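Local coordinates for DNA primase (Aquifex aeolicus, PDB 2AU3), which probably synthesises, as a DnaG-type RNA polymerase, the short RNA primers from which DNA polymerase starts during DNA replication, at residues T354-A359 and S388-K393. Residues are numbered along the deposited sequence; the frame is centred on the assembly and turned at random.
Sequences TLIKTA and SEFHTK
Ile-356 is the central residue of this contact, meeting Glu-389, Phe-390 and Lys-393 across two parallel helices of the helical domain of DnaG primase. The short axis segments of 354-358 and 388-393 diverge by only 3° and lie 10.4 Å apart. Helix 363-374 supplies a third wall to the packing, where Phe-370 touches Ile-356 and stacks on the ring of Phe-390.

Traced outward from CB, Ile-356 splits into two branches. CG1 meets the edge of the Phe-390 ring, near its plane, at 3.9 Å from CD1. Beyond it, CD1 of Ile-356 ends 3.5 Å from OE1 of Glu-389, whose extended chain crosses the isoleucine at about a right angle; the methyl rests against the carboxylate end of Glu-389. The other branch, CG2, stands anti to the backbone N and lies between OE2 of Glu-389, at 3.8 Å, and CD of Lys-393, at 4.0 Å, in contact with the aliphatic part of the lysine side chain.

On the Phe-390 ring, CZ is 3.7 Å from CB of Ala-359, which reaches the ring obliquely. The first torsion of Phe-390 sets CG opposite the backbone N, and the ring comes to both Ile-356 and Ala-359.

A single hydrogen bond joins the two segments. Lys-393, extended throughout, runs along the more exposed side and donates from NZ to the carbonyl O of Ile-356 at 3.0 Å. The hydroxyl of Tyr-394 also hydrogen-bonds this oxygen, giving this carbonyl on helix 351-358 two side-chain partners. NZ of Lys-393 stands 38° out of the carbonyl plane of Ile-356, above it and not on a lone pair.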
ATOM      1  N   THR A 354       2.068  24.265  17.419  1.00 24.51           N
ATOM      2  CA  THR A 354       3.455  24.603  17.089  1.00 24.64           C
ATOM      3  C   THR A 354       3.632  26.017  16.471  1.00 24.49           C
ATOM      4  O   THR A 354       4.567  26.741  16.828  1.00 25.23           O
ATOM      5  CB  THR A 354       4.088  23.501  16.196  1.00 24.65           C
ATOM      6  OG1 THR A 354       3.940  22.235  16.844  1.00 24.07           O
ATOM      7  CG2 THR A 354       5.605  23.667  16.103  1.00 25.27           C
ATOM      8  N   LEU A 355       2.748  26.413  15.558  1.00 24.40           N
ATOM      9  CA  LEU A 355       2.747  27.808  15.083  1.00 25.09           C
ATOM     10  C   LEU A 355       2.577  28.804  16.231  1.00 25.22           C
ATOM     11  O   LEU A 355       3.336  29.752  16.344  1.00 25.18           O
ATOM     12  CB  LEU A 355       1.655  28.051  14.041  1.00 24.29           C
ATOM     13  CG  LEU A 355       2.076  27.552  12.659  1.00 25.67           C
ATOM     14  CD1 LEU A 355       0.844  27.367  11.790  1.00 24.34           C
ATOM     15  CD2 LEU A 355       3.072  28.517  11.990  1.00 27.52           C
ATOM     16  N   ILE A 356       1.586  28.573  17.079  1.00 26.32           N
ATOM     17  CA  ILE A 356       1.352  29.433  18.243  1.00 28.34           C
ATOM     18  C   ILE A 356       2.594  29.499  19.136  1.00 29.29           C
ATOM     19  O   ILE A 356       2.957  30.574  19.607  1.00 30.43           O
ATOM     20  CB  ILE A 356       0.086  28.979  19.032  1.00 27.64           C
ATOM     21  CG1 ILE A 356      -1.172  29.279  18.210  1.00 29.19           C
ATOM     22  CG2 ILE A 356       0.004  29.658  20.394  1.00 29.91           C
ATOM     23  CD1 ILE A 356      -2.431  28.489  18.614  1.00 29.20           C
ATOM     24  N   LYS A 357       3.249  28.362  19.341  1.00 30.49           N
ATOM     25  CA  LYS A 357       4.457  28.290  20.172  1.00 31.74           C
ATOM     26  C   LYS A 357       5.655  29.049  19.576  1.00 31.82           C
ATOM     27  O   LYS A 357       6.433  29.688  20.321  1.00 32.07           O
ATOM     28  CB  LYS A 357       4.829  26.831  20.421  1.00 32.05           C
ATOM     29  CG  LYS A 357       5.790  26.602  21.593  1.00 35.35           C
ATOM     30  CD  LYS A 357       6.336  25.165  21.605  1.00 38.92           C
ATOM     31  CE  LYS A 357       7.712  25.097  22.265  1.00 42.39           C
ATOM     32  NZ  LYS A 357       7.712  24.398  23.605  1.00 44.47           N
ATOM     33  N   THR A 358       5.799  28.986  18.247  1.00 31.15           N
ATOM     34  CA  THR A 358       6.986  29.514  17.568  1.00 30.80           C
ATOM     35  C   THR A 358       6.807  30.836  16.789  1.00 31.23           C
ATOM     36  O   THR A 358       7.773  31.366  16.243  1.00 29.73           O
ATOM     37  CB  THR A 358       7.616  28.441  16.646  1.00 31.10           C
ATOM     38  OG1 THR A 358       6.640  27.971  15.703  1.00 31.15           O
ATOM     39  CG2 THR A 358       7.994  27.194  17.436  1.00 30.22           C
ATOM     40  N   ALA A 359       5.587  31.359  16.725  1.00 31.81           N
ATOM     41  CA  ALA A 359       5.345  32.576  15.954  1.00 33.78           C
ATOM     42  C   ALA A 359       6.305  33.683  16.394  1.00 35.40           C
ATOM     43  O   ALA A 359       6.732  34.493  15.574  1.00 35.26           O
ATOM     44  CB  ALA A 359       3.907  33.025  16.080  1.00 32.27           C
ATOM     45  N   SER A 388      -8.488  32.878  18.242  1.00 29.96           N
ATOM     46  CA  SER A 388      -8.529  33.583  19.521  1.00 31.83           C
ATOM     47  C   SER A 388      -7.216  33.463  20.279  1.00 31.80           C
ATOM     48  O   SER A 388      -6.723  34.450  20.810  1.00 32.15           O
ATOM     49  CB  SER A 388      -9.687  33.084  20.391  1.00 31.84           C
ATOM     50  OG  SER A 388     -10.911  33.301  19.735  1.00 34.17           O
ATOM     51  N   GLU A 389      -6.661  32.256  20.318  1.00 32.28           N
ATOM     52  CA  GLU A 389      -5.424  31.983  21.048  1.00 32.59           C
ATOM     53  C   GLU A 389      -4.258  32.800  20.485  1.00 32.56           C
ATOM     54  O   GLU A 389      -3.489  33.407  21.245  1.00 32.03           O
ATOM     55  CB  GLU A 389      -5.101  30.481  20.988  1.00 33.65           C
ATOM     56  CG  GLU A 389      -4.325  29.933  22.178  1.00 36.51           C
ATOM     57  CD  GLU A 389      -3.836  28.494  21.970  1.00 41.38           C
ATOM     58  OE1 GLU A 389      -4.538  27.696  21.304  1.00 41.83           O
ATOM     59  OE2 GLU A 389      -2.745  28.151  22.486  1.00 43.96           O
ATOM     60  N   PHE A 390      -4.140  32.815  19.150  1.00 31.79           N
ATOM     61  CA  PHE A 390      -3.094  33.563  18.461  1.00 31.31           C
ATOM     62  C   PHE A 390      -3.263  35.081  18.676  1.00 32.03           C
ATOM     63  O   PHE A 390      -2.283  35.786  18.930  1.00 31.09           O
ATOM     64  CB  PHE A 390      -3.122  33.251  16.970  1.00 30.54           C
ATOM     65  CG  PHE A 390      -1.823  33.513  16.260  1.00 29.22           C
ATOM     66  CD1 PHE A 390      -0.937  32.476  16.013  1.00 27.90           C
ATOM     67  CD2 PHE A 390      -1.511  34.787  15.792  1.00 28.72           C
ATOM     68  CE1 PHE A 390       0.267  32.701  15.328  1.00 29.53           C
ATOM     69  CE2 PHE A 390      -0.313  35.027  15.101  1.00 29.50           C
ATOM     70  CZ  PHE A 390       0.582  33.979  14.872  1.00 28.59           C
ATOM     71  N   HIS A 391      -4.501  35.563  18.555  1.00 32.67           N
ATOM     72  CA  HIS A 391      -4.835  36.965  18.792  1.00 33.98           C
ATOM     73  C   HIS A 391      -4.447  37.387  20.222  1.00 35.03           C
ATOM     74  O   HIS A 391      -3.762  38.406  20.424  1.00 34.56           O
ATOM     75  CB  HIS A 391      -6.335  37.166  18.554  1.00 34.36           C
ATOM     76  CG  HIS A 391      -6.868  38.480  19.041  1.00 35.86           C
ATOM     77  ND1 HIS A 391      -6.683  39.662  18.353  1.00 37.75           N
ATOM     78  CD2 HIS A 391      -7.604  38.792  20.134  1.00 36.04           C
ATOM     79  CE1 HIS A 391      -7.267  40.647  19.012  1.00 38.00           C
ATOM     80  NE2 HIS A 391      -7.835  40.145  20.093  1.00 37.80           N
ATOM     81  N   THR A 392      -4.884  36.591  21.198  1.00 35.96           N
ATOM     82  CA  THR A 392      -4.595  36.823  22.608  1.00 37.38           C
ATOM     83  C   THR A 392      -3.101  36.931  22.821  1.00 37.72           C
ATOM     84  O   THR A 392      -2.603  37.909  23.366  1.00 37.81           O
ATOM     85  CB  THR A 392      -5.182  35.687  23.484  1.00 37.55           C
ATOM     86  OG1 THR A 392      -6.613  35.730  23.433  1.00 38.35           O
ATOM     87  CG2 THR A 392      -4.759  35.858  24.947  1.00 38.58           C
ATOM     88  N   LYS A 393      -2.402  35.894  22.370  1.00 38.43           N
ATOM     89  CA  LYS A 393      -0.968  35.836  22.489  1.00 38.83           C
ATOM     90  C   LYS A 393      -0.224  36.958  21.692  1.00 38.86           C
ATOM     91  O   LYS A 393       0.535  37.697  22.308  1.00 38.16           O
ATOM     92  CB  LYS A 393      -0.432  34.457  22.060  1.00 38.95           C
ATOM     93  CG  LYS A 393       1.076  34.299  22.221  1.00 40.83           C
ATOM     94  CD  LYS A 393       1.541  32.851  22.150  1.00 43.18           C
ATOM     95  CE  LYS A 393       2.962  32.701  22.680  1.00 46.10           C
ATOM     96  NZ  LYS A 393       3.497  31.330  22.446  1.00 47.58           N
TER